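Local coordinates for protein 1,3-alpha-isomaltosidase (Kribbella flavida DSM 17836, PDB 5X3I) that hydrolyses the alpha-1,3-glucosidic linkages of the cyclic tetrasaccharide cyclobis-(1-6)-alpha-nigerosyl to give isomaltose, as part of its intracellular degradation, at residues 211-225 with 523-537. The protein carries 1 engineered substitution. Residues are numbered along the deposited sequence; the frame is centred on the assembly and turned at random.
Sequences YKAQGVHGRTYLPMP and FTGSQAHGIFWAGDE
D536, inferred to be the proton donor of this family 31 glycosidase, is held against residues 211-225 through both its backbone and its side chain. Its amide N gives a nearly straight hydrogen bond (173°) to Y221 OH, at 3.1 Å. Its carbonyl O takes one from Q214 NE2 at 2.8 Å and lies in the plane of the Q214 amide; a bend at chi2 (87°) turns that amide to this oxygen. The carboxylate stands roughly upright to the Y211 ring, with OD2 at the ring edge, 3.7 Å from CD1. A water links the same OD2 to Y221 OH, while OD1 is hydrogen-bonded to a glycerol, probably from the crystallisation liquor. The Y221 ring also packs against G535, CE2 to CA 3.7 Å.

One residue on, E537 folds back at chi2 (-78°), so that A213 N reaches OE1 at 3.2 Å from above the carboxylate plane. A second water joins its OE2 to Q214 OE1 and G215 N.

On the N-terminal side of barrel strand 531-533 the contact becomes largely apolar. The F523 side chain crosses those of P223 and P225 at about a right angle, its CZ 3.7 Å from P225 CD. M224 extends to Q527, SD lying 3.4 Å from NE2, an amide that also bonds to C557 O. L222 CD1 packs on F532, within the strand.

The contact thus joins a segment of the N-terminal mutarotase-like region to the C-terminal side of the TIM-barrel strands, where the active site lies. Y221, also beside E474, an active-site residue by similarity, and Q214 act as a second shell that holds D536 by its backbone N and O, while the water on OD2 and the glycerol on OD1 are consistent with a carboxylate accessible to small polyols.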
ATOM      1  N   TYR A 211       0.744  -9.758  -2.726  1.00 17.98           N
ATOM      2  CA  TYR A 211      -0.611 -10.073  -3.136  1.00 17.85           C
ATOM      3  C   TYR A 211      -1.283 -11.006  -2.146  1.00 19.44           C
ATOM      4  O   TYR A 211      -1.108 -12.166  -2.187  1.00 20.07           O
ATOM      5  CB  TYR A 211      -0.612 -10.675  -4.523  1.00 16.22           C
ATOM      6  CG  TYR A 211      -1.942 -11.193  -4.990  1.00 19.33           C
ATOM      7  CD1 TYR A 211      -3.035 -10.370  -5.107  1.00 16.51           C
ATOM      8  CD2 TYR A 211      -2.102 -12.506  -5.297  1.00 19.27           C
ATOM      9  CE1 TYR A 211      -4.250 -10.859  -5.533  1.00 17.37           C
ATOM     10  CE2 TYR A 211      -3.301 -13.009  -5.697  1.00 16.91           C
ATOM     11  CZ  TYR A 211      -4.372 -12.176  -5.819  1.00 20.49           C
ATOM     12  OH  TYR A 211      -5.508 -12.703  -6.236  1.00 19.09           O
ATOM     13  N   LYS A 212      -2.004 -10.411  -1.214  1.00 19.10           N
ATOM     14  CA  LYS A 212      -2.719 -11.070  -0.141  1.00 17.94           C
ATOM     15  C   LYS A 212      -1.779 -11.536   0.992  1.00 18.78           C
ATOM     16  O   LYS A 212      -0.602 -11.538   0.833  1.00 18.93           O
ATOM     17  CB  LYS A 212      -3.601 -12.206  -0.661  1.00 18.57           C
ATOM     18  CG  LYS A 212      -4.396 -11.866  -1.906  1.00 16.27           C
ATOM     19  CD  LYS A 212      -5.561 -12.795  -2.118  1.00 17.00           C
ATOM     20  CE  LYS A 212      -5.103 -14.056  -2.785  1.00 17.74           C
ATOM     21  NZ  LYS A 212      -6.199 -14.979  -3.024  1.00 20.40           N
ATOM     22  N   ALA A 213      -2.323 -11.975   2.106  1.00 20.52           N
ATOM     23  CA  ALA A 213      -1.514 -12.532   3.176  1.00 20.20           C
ATOM     24  C   ALA A 213      -0.441 -11.550   3.643  1.00 22.05           C
ATOM     25  O   ALA A 213       0.658 -11.932   3.926  1.00 19.70           O
ATOM     26  CB  ALA A 213      -0.857 -13.826   2.737  1.00 19.09           C
ATOM     27  N   GLN A 214      -0.753 -10.275   3.679  1.00 17.67           N
ATOM     28  CA  GLN A 214       0.242  -9.263   4.067  1.00 15.99           C
ATOM     29  C   GLN A 214       0.716  -9.479   5.503  1.00 18.72           C
ATOM     30  O   GLN A 214       1.905  -9.349   5.794  1.00 19.19           O
ATOM     31  CB  GLN A 214      -0.280  -7.821   3.930  1.00 16.03           C
ATOM     32  CG  GLN A 214      -0.516  -7.340   2.506  1.00 15.93           C
ATOM     33  CD  GLN A 214      -1.896  -7.701   2.027  1.00 15.67           C
ATOM     34  OE1 GLN A 214      -2.721  -8.141   2.815  1.00 19.38           O
ATOM     35  NE2 GLN A 214      -2.159  -7.510   0.737  1.00 16.39           N
ATOM     36  N   GLY A 215      -0.220  -9.797   6.387  1.00 19.54           N
ATOM     37  CA  GLY A 215       0.079 -10.026   7.788  1.00 19.31           C
ATOM     38  C   GLY A 215       0.990 -11.228   7.999  1.00 20.00           C
ATOM     39  O   GLY A 215       1.944 -11.163   8.759  1.00 23.06           O
ATOM     40  N   VAL A 216       0.680 -12.315   7.307  1.00 21.20           N
ATOM     41  CA  VAL A 216       1.480 -13.533   7.350  1.00 19.96           C
ATOM     42  C   VAL A 216       2.940 -13.263   6.995  1.00 23.88           C
ATOM     43  O   VAL A 216       3.841 -13.666   7.724  1.00 25.22           O
ATOM     44  CB  VAL A 216       0.904 -14.591   6.402  1.00 21.76           C
ATOM     45  CG1 VAL A 216       1.754 -15.861   6.410  1.00 25.17           C
ATOM     46  CG2 VAL A 216      -0.543 -14.898   6.773  1.00 22.82           C
ATOM     47  N   HIS A 217       3.165 -12.548   5.896  1.00 21.85           N
ATOM     48  CA  HIS A 217       4.516 -12.267   5.421  1.00 19.85           C
ATOM     49  C   HIS A 217       5.181 -11.086   6.118  1.00 21.15           C
ATOM     50  O   HIS A 217       6.365 -10.830   5.920  1.00 21.64           O
ATOM     51  CB  HIS A 217       4.495 -12.001   3.922  1.00 20.01           C
ATOM     52  CG  HIS A 217       4.095 -13.184   3.104  1.00 21.94           C
ATOM     53  ND1 HIS A 217       4.950 -14.232   2.848  1.00 26.39           N
ATOM     54  CD2 HIS A 217       2.936 -13.481   2.475  1.00 21.79           C
ATOM     55  CE1 HIS A 217       4.331 -15.128   2.099  1.00 25.58           C
ATOM     56  NE2 HIS A 217       3.107 -14.694   1.859  1.00 24.85           N
ATOM     57  N   GLY A 218       4.413 -10.352   6.912  1.00 21.66           N
ATOM     58  CA  GLY A 218       4.905  -9.136   7.523  1.00 19.68           C
ATOM     59  C   GLY A 218       5.366  -8.084   6.522  1.00 21.82           C
ATOM     60  O   GLY A 218       6.389  -7.438   6.732  1.00 20.72           O
ATOM     61  N   ARG A 219       4.632  -7.914   5.426  1.00 18.17           N
ATOM     62  CA  ARG A 219       5.024  -6.906   4.442  1.00 17.18           C
ATOM     63  C   ARG A 219       3.935  -5.847   4.270  1.00 16.93           C
ATOM     64  O   ARG A 219       2.839  -5.988   4.809  1.00 19.30           O
ATOM     65  CB  ARG A 219       5.335  -7.588   3.104  1.00 14.85           C
ATOM     66  CG  ARG A 219       6.393  -8.687   3.229  1.00 17.83           C
ATOM     67  CD  ARG A 219       6.512  -9.564   1.985  1.00 17.69           C
ATOM     68  NE  ARG A 219       7.557 -10.576   2.159  1.00 18.60           N
ATOM     69  CZ  ARG A 219       7.750 -11.614   1.351  1.00 18.69           C
ATOM     70  NH1 ARG A 219       6.970 -11.798   0.296  1.00 18.51           N
ATOM     71  NH2 ARG A 219       8.727 -12.473   1.605  1.00 18.88           N
ATOM     72  N   THR A 220       4.220  -4.801   3.499  1.00 18.29           N
ATOM     73  CA  THR A 220       3.226  -3.757   3.317  1.00 14.90           C
ATOM     74  C   THR A 220       3.401  -2.925   2.044  1.00 16.72           C
ATOM     75  O   THR A 220       4.505  -2.707   1.572  1.00 12.57           O
ATOM     76  CB  THR A 220       3.219  -2.816   4.547  1.00 15.93           C
ATOM     77  OG1 THR A 220       2.226  -1.795   4.392  1.00 15.11           O
ATOM     78  CG2 THR A 220       4.589  -2.172   4.739  1.00 13.07           C
ATOM     79  N   TYR A 221       2.282  -2.418   1.537  1.00 16.83           N
ATOM     80  CA  TYR A 221       2.284  -1.444   0.457  1.00 14.90           C
ATOM     81  C   TYR A 221       2.683  -0.044   0.931  1.00 14.06           C
ATOM     82  O   TYR A 221       3.029   0.812   0.133  1.00 15.17           O
ATOM     83  CB  TYR A 221       0.898  -1.312  -0.178  1.00 13.31           C
ATOM     84  CG  TYR A 221       0.155  -2.559  -0.596  1.00 13.04           C
ATOM     85  CD1 TYR A 221       0.243  -3.029  -1.888  1.00 14.16           C
ATOM     86  CD2 TYR A 221      -0.715  -3.190   0.273  1.00 12.82           C
ATOM     87  CE1 TYR A 221      -0.480  -4.112  -2.296  1.00 13.77           C
ATOM     88  CE2 TYR A 221      -1.448  -4.271  -0.122  1.00 12.07           C
ATOM     89  CZ  TYR A 221      -1.322  -4.736  -1.407  1.00 14.40           C
ATOM     90  OH  TYR A 221      -2.042  -5.822  -1.815  1.00 13.87           O
ATOM     91  N   LEU A 222       2.560   0.205   2.224  1.00 12.89           N
ATOM     92  CA  LEU A 222       2.659   1.566   2.730  1.00 15.18           C
ATOM     93  C   LEU A 222       3.500   1.635   4.009  1.00 15.31           C
ATOM     94  O   LEU A 222       2.969   1.880   5.083  1.00 15.72           O
ATOM     95  CB  LEU A 222       1.258   2.133   2.989  1.00 11.25           C
ATOM     96  CG  LEU A 222       1.025   3.633   2.746  1.00 14.66           C
ATOM     97  CD1 LEU A 222      -0.467   4.013   2.909  1.00 15.89           C
ATOM     98  CD2 LEU A 222       1.914   4.530   3.598  1.00 14.68           C
ATOM     99  N   PRO A 223       4.808   1.371   3.896  1.00 16.46           N
ATOM    100  CA  PRO A 223       5.702   1.485   5.057  1.00 15.37           C
ATOM    101  C   PRO A 223       6.097   2.924   5.345  1.00 15.66           C
ATOM    102  O   PRO A 223       6.085   3.716   4.415  1.00 17.12           O
ATOM    103  CB  PRO A 223       6.923   0.677   4.630  1.00 12.19           C
ATOM    104  CG  PRO A 223       7.007   0.905   3.166  1.00 14.41           C
ATOM    105  CD  PRO A 223       5.557   1.050   2.668  1.00 13.90           C
ATOM    106  N   MET A 224       6.449   3.243   6.590  1.00 15.69           N
ATOM    107  CA  MET A 224       7.189   4.471   6.900  1.00 13.84           C
ATOM    108  C   MET A 224       8.282   4.213   7.960  1.00 14.18           C
ATOM    109  O   MET A 224       8.042   3.509   8.923  1.00 14.34           O
ATOM    110  CB  MET A 224       6.267   5.573   7.422  1.00 11.96           C
ATOM    111  CG  MET A 224       5.022   5.856   6.605  1.00 16.38           C
ATOM    112  SD  MET A 224       4.114   7.233   7.328  1.00 18.32           S
ATOM    113  CE  MET A 224       2.644   7.188   6.274  1.00 15.82           C
ATOM    114  N   PRO A 225       9.453   4.847   7.818  1.00 14.65           N
ATOM    115  CA  PRO A 225      10.495   4.672   8.841  1.00 16.92           C
ATOM    116  C   PRO A 225      10.204   5.541  10.058  1.00 16.35           C
ATOM    117  O   PRO A 225      10.957   6.452  10.365  1.00 19.53           O
ATOM    118  CB  PRO A 225      11.761   5.125   8.127  1.00 15.77           C
ATOM    119  CG  PRO A 225      11.287   6.134   7.135  1.00 14.25           C
ATOM    120  CD  PRO A 225       9.920   5.673   6.694  1.00 13.20           C
ATOM    121  N   PHE A 523       4.253   6.021   1.159  1.00 14.12           N
ATOM    122  CA  PHE A 523       5.465   6.130   1.950  1.00 15.91           C
ATOM    123  C   PHE A 523       5.301   7.366   2.808  1.00 16.96           C
ATOM    124  O   PHE A 523       4.234   7.981   2.818  1.00 14.66           O
ATOM    125  CB  PHE A 523       6.716   6.245   1.063  1.00 14.54           C
ATOM    126  CG  PHE A 523       8.016   5.900   1.773  1.00 14.37           C
ATOM    127  CD1 PHE A 523       8.293   4.595   2.140  1.00 12.91           C
ATOM    128  CD2 PHE A 523       8.948   6.887   2.072  1.00 16.01           C
ATOM    129  CE1 PHE A 523       9.486   4.277   2.788  1.00 17.50           C
ATOM    130  CE2 PHE A 523      10.139   6.579   2.731  1.00 15.22           C
ATOM    131  CZ  PHE A 523      10.407   5.273   3.081  1.00 14.06           C
ATOM    132  N   THR A 524       6.372   7.740   3.496  1.00 18.78           N
ATOM    133  CA  THR A 524       6.437   8.995   4.218  1.00 14.48           C
ATOM    134  C   THR A 524       6.004  10.144   3.305  1.00 16.28           C
ATOM    135  O   THR A 524       6.504  10.278   2.201  1.00 14.37           O
ATOM    136  CB  THR A 524       7.888   9.271   4.723  1.00 16.54           C
ATOM    137  OG1 THR A 524       8.350   8.181   5.538  1.00 14.93           O
ATOM    138  CG2 THR A 524       7.944  10.563   5.508  1.00 17.12           C
ATOM    139  N   GLY A 525       5.077  10.970   3.776  1.00 15.64           N
ATOM    140  CA  GLY A 525       4.556  12.058   2.968  1.00 14.24           C
ATOM    141  C   GLY A 525       3.206  11.776   2.314  1.00 16.43           C
ATOM    142  O   GLY A 525       2.494  12.710   1.957  1.00 15.74           O
ATOM    143  N   SER A 526       2.847  10.501   2.174  1.00 15.24           N
ATOM    144  CA  SER A 526       1.553  10.133   1.598  1.00 15.11           C
ATOM    145  C   SER A 526       0.352  10.676   2.393  1.00 16.10           C
ATOM    146  O   SER A 526      -0.756  10.759   1.863  1.00 16.05           O
ATOM    147  CB  SER A 526       1.431   8.612   1.470  1.00 13.81           C
ATOM    148  OG  SER A 526       2.192   8.139   0.387  1.00 12.69           O
ATOM    149  N   GLN A 527       0.586  11.055   3.647  1.00 15.76           N
ATOM    150  CA  GLN A 527      -0.456  11.612   4.507  1.00 13.48           C
ATOM    151  C   GLN A 527      -1.190  12.780   3.826  1.00 13.78           C
ATOM    152  O   GLN A 527      -2.376  12.980   4.037  1.00 13.27           O
ATOM    153  CB  GLN A 527       0.130  12.098   5.843  1.00 14.31           C
ATOM    154  CG  GLN A 527       0.732  11.017   6.760  1.00 11.73           C
ATOM    155  CD  GLN A 527       2.229  10.833   6.548  1.00 14.18           C
ATOM    156  OE1 GLN A 527       2.739  11.089   5.463  1.00 17.28           O
ATOM    157  NE2 GLN A 527       2.938  10.388   7.594  1.00 14.98           N
ATOM    158  N   ALA A 528      -0.465  13.543   3.022  1.00 13.08           N
ATOM    159  CA  ALA A 528      -1.021  14.733   2.408  1.00 15.52           C
ATOM    160  C   ALA A 528      -1.881  14.430   1.183  1.00 12.95           C
ATOM    161  O   ALA A 528      -2.509  15.331   0.649  1.00 14.59           O
ATOM    162  CB  ALA A 528       0.099  15.697   2.029  1.00 15.28           C
ATOM    163  N   HIS A 529      -1.870  13.189   0.704  1.00 13.60           N
ATOM    164  CA  HIS A 529      -2.553  12.927  -0.556  1.00 14.78           C
ATOM    165  C   HIS A 529      -3.638  11.857  -0.561  1.00 13.08           C
ATOM    166  O   HIS A 529      -3.366  10.686  -0.800  1.00 13.15           O
ATOM    167  CB  HIS A 529      -1.479  12.544  -1.584  1.00 13.41           C
ATOM    168  CG  HIS A 529      -0.323  13.494  -1.613  1.00 12.31           C
ATOM    169  ND1 HIS A 529      -0.418  14.758  -2.145  1.00 11.99           N
ATOM    170  CD2 HIS A 529       0.949  13.369  -1.158  1.00 14.46           C
ATOM    171  CE1 HIS A 529       0.744  15.373  -2.026  1.00 13.36           C
ATOM    172  NE2 HIS A 529       1.592  14.552  -1.434  1.00 14.30           N
ATOM    173  N   GLY A 530      -4.884  12.305  -0.558  1.00 16.05           N
ATOM    174  CA  GLY A 530      -6.013  11.421  -0.744  1.00 12.59           C
ATOM    175  C   GLY A 530      -6.312  10.363   0.292  1.00 13.65           C
ATOM    176  O   GLY A 530      -6.034  10.501   1.477  1.00 14.94           O
ATOM    177  N   ILE A 531      -6.912   9.290  -0.199  1.00 12.64           N
ATOM    178  CA  ILE A 531      -7.468   8.230   0.607  1.00 11.36           C
ATOM    179  C   ILE A 531      -6.679   6.949   0.333  1.00 13.27           C
ATOM    180  O   ILE A 531      -6.112   6.784  -0.748  1.00 12.44           O
ATOM    181  CB  ILE A 531      -8.962   8.030   0.277  1.00 12.92           C
ATOM    182  CG1 ILE A 531      -9.713   9.364   0.416  1.00 13.78           C
ATOM    183  CG2 ILE A 531      -9.592   6.985   1.148  1.00 14.39           C
ATOM    184  CD1 ILE A 531     -11.157   9.283   0.055  1.00 13.54           C
ATOM    185  N   PHE A 532      -6.655   6.054   1.311  1.00 14.23           N
ATOM    186  CA  PHE A 532      -5.890   4.824   1.213  1.00 14.71           C
ATOM    187  C   PHE A 532      -6.753   3.635   1.590  1.00 12.43           C
ATOM    188  O   PHE A 532      -7.627   3.736   2.444  1.00 14.11           O
ATOM    189  CB  PHE A 532      -4.626   4.923   2.083  1.00 14.51           C
ATOM    190  CG  PHE A 532      -3.699   6.009   1.622  1.00 13.22           C
ATOM    191  CD1 PHE A 532      -3.888   7.318   2.034  1.00  9.93           C
ATOM    192  CD2 PHE A 532      -2.709   5.744   0.700  1.00 14.68           C
ATOM    193  CE1 PHE A 532      -3.094   8.320   1.565  1.00 11.70           C
ATOM    194  CE2 PHE A 532      -1.904   6.759   0.230  1.00 14.00           C
ATOM    195  CZ  PHE A 532      -2.105   8.053   0.674  1.00 13.84           C
ATOM    196  N   TRP A 533      -6.532   2.517   0.915  1.00 13.22           N
ATOM    197  CA  TRP A 533      -7.181   1.285   1.311  1.00 14.04           C
ATOM    198  C   TRP A 533      -6.137   0.175   1.460  1.00 13.77           C
ATOM    199  O   TRP A 533      -5.064   0.234   0.862  1.00 14.13           O
ATOM    200  CB  TRP A 533      -8.295   0.892   0.322  1.00 12.63           C
ATOM    201  CG  TRP A 533      -7.919  -0.058  -0.770  1.00 12.02           C
ATOM    202  CD1 TRP A 533      -8.135  -1.410  -0.792  1.00 11.21           C
ATOM    203  CD2 TRP A 533      -7.299   0.265  -2.021  1.00 11.34           C
ATOM    204  NE1 TRP A 533      -7.678  -1.945  -1.964  1.00 11.99           N
ATOM    205  CE2 TRP A 533      -7.167  -0.939  -2.743  1.00 11.55           C
ATOM    206  CE3 TRP A 533      -6.850   1.458  -2.605  1.00 12.35           C
ATOM    207  CZ2 TRP A 533      -6.584  -0.990  -4.013  1.00 12.80           C
ATOM    208  CZ3 TRP A 533      -6.274   1.406  -3.865  1.00 12.64           C
ATOM    209  CH2 TRP A 533      -6.136   0.183  -4.551  1.00 12.83           C
ATOM    210  N   ALA A 534      -6.481  -0.833   2.249  1.00 12.82           N
ATOM    211  CA  ALA A 534      -5.525  -1.827   2.736  1.00 14.86           C
ATOM    212  C   ALA A 534      -5.027  -2.808   1.676  1.00 13.91           C
ATOM    213  O   ALA A 534      -4.193  -3.640   1.977  1.00 14.36           O
ATOM    214  CB  ALA A 534      -6.124  -2.589   3.892  1.00 14.82           C
ATOM    215  N   GLY A 535      -5.562  -2.739   0.460  1.00 14.45           N
ATOM    216  CA  GLY A 535      -5.071  -3.574  -0.621  1.00 12.87           C
ATOM    217  C   GLY A 535      -5.777  -4.913  -0.723  1.00 13.24           C
ATOM    218  O   GLY A 535      -6.913  -5.047  -0.296  1.00 15.82           O
ATOM    219  N   ASP A 536      -5.095  -5.908  -1.279  1.00 13.39           N
ATOM    220  CA  ASP A 536      -5.747  -7.155  -1.685  1.00 16.77           C
ATOM    221  C   ASP A 536      -5.706  -8.234  -0.594  1.00 19.02           C
ATOM    222  O   ASP A 536      -4.640  -8.507  -0.040  1.00 21.14           O
ATOM    223  CB  ASP A 536      -5.087  -7.702  -2.962  1.00 15.27           C
ATOM    224  CG  ASP A 536      -5.090  -6.704  -4.112  1.00 13.61           C
ATOM    225  OD1 ASP A 536      -5.858  -5.732  -4.070  1.00 17.10           O
ATOM    226  OD2 ASP A 536      -4.341  -6.912  -5.084  1.00 14.56           O
ATOM    227  N   GLU A 537      -6.849  -8.855  -0.298  1.00 17.16           N
ATOM    228  CA  GLU A 537      -6.887 -10.019   0.596  1.00 17.24           C
ATOM    229  C   GLU A 537      -7.994 -11.026   0.273  1.00 19.95           C
ATOM    230  O   GLU A 537      -8.956 -10.716  -0.445  1.00 18.48           O
ATOM    231  CB  GLU A 537      -7.035  -9.583   2.057  1.00 16.59           C
ATOM    232  CG  GLU A 537      -5.723  -9.530   2.842  1.00 16.13           C
ATOM    233  CD  GLU A 537      -5.228 -10.907   3.302  1.00 20.18           C
ATOM    234  OE1 GLU A 537      -5.476 -11.914   2.604  1.00 18.21           O
ATOM    235  OE2 GLU A 537      -4.596 -10.965   4.377  1.00 22.70           O
TER
HETATM  236  O   HOH W   1      -5.080  -6.436   2.437  1.00 15.60           O
HETATM  237  O   HOH W   2      -2.985  -9.214   5.568  1.00 21.35           O
HETATM  238  O   HOH W   3      -1.802  -6.894  -4.249  1.00 15.89           O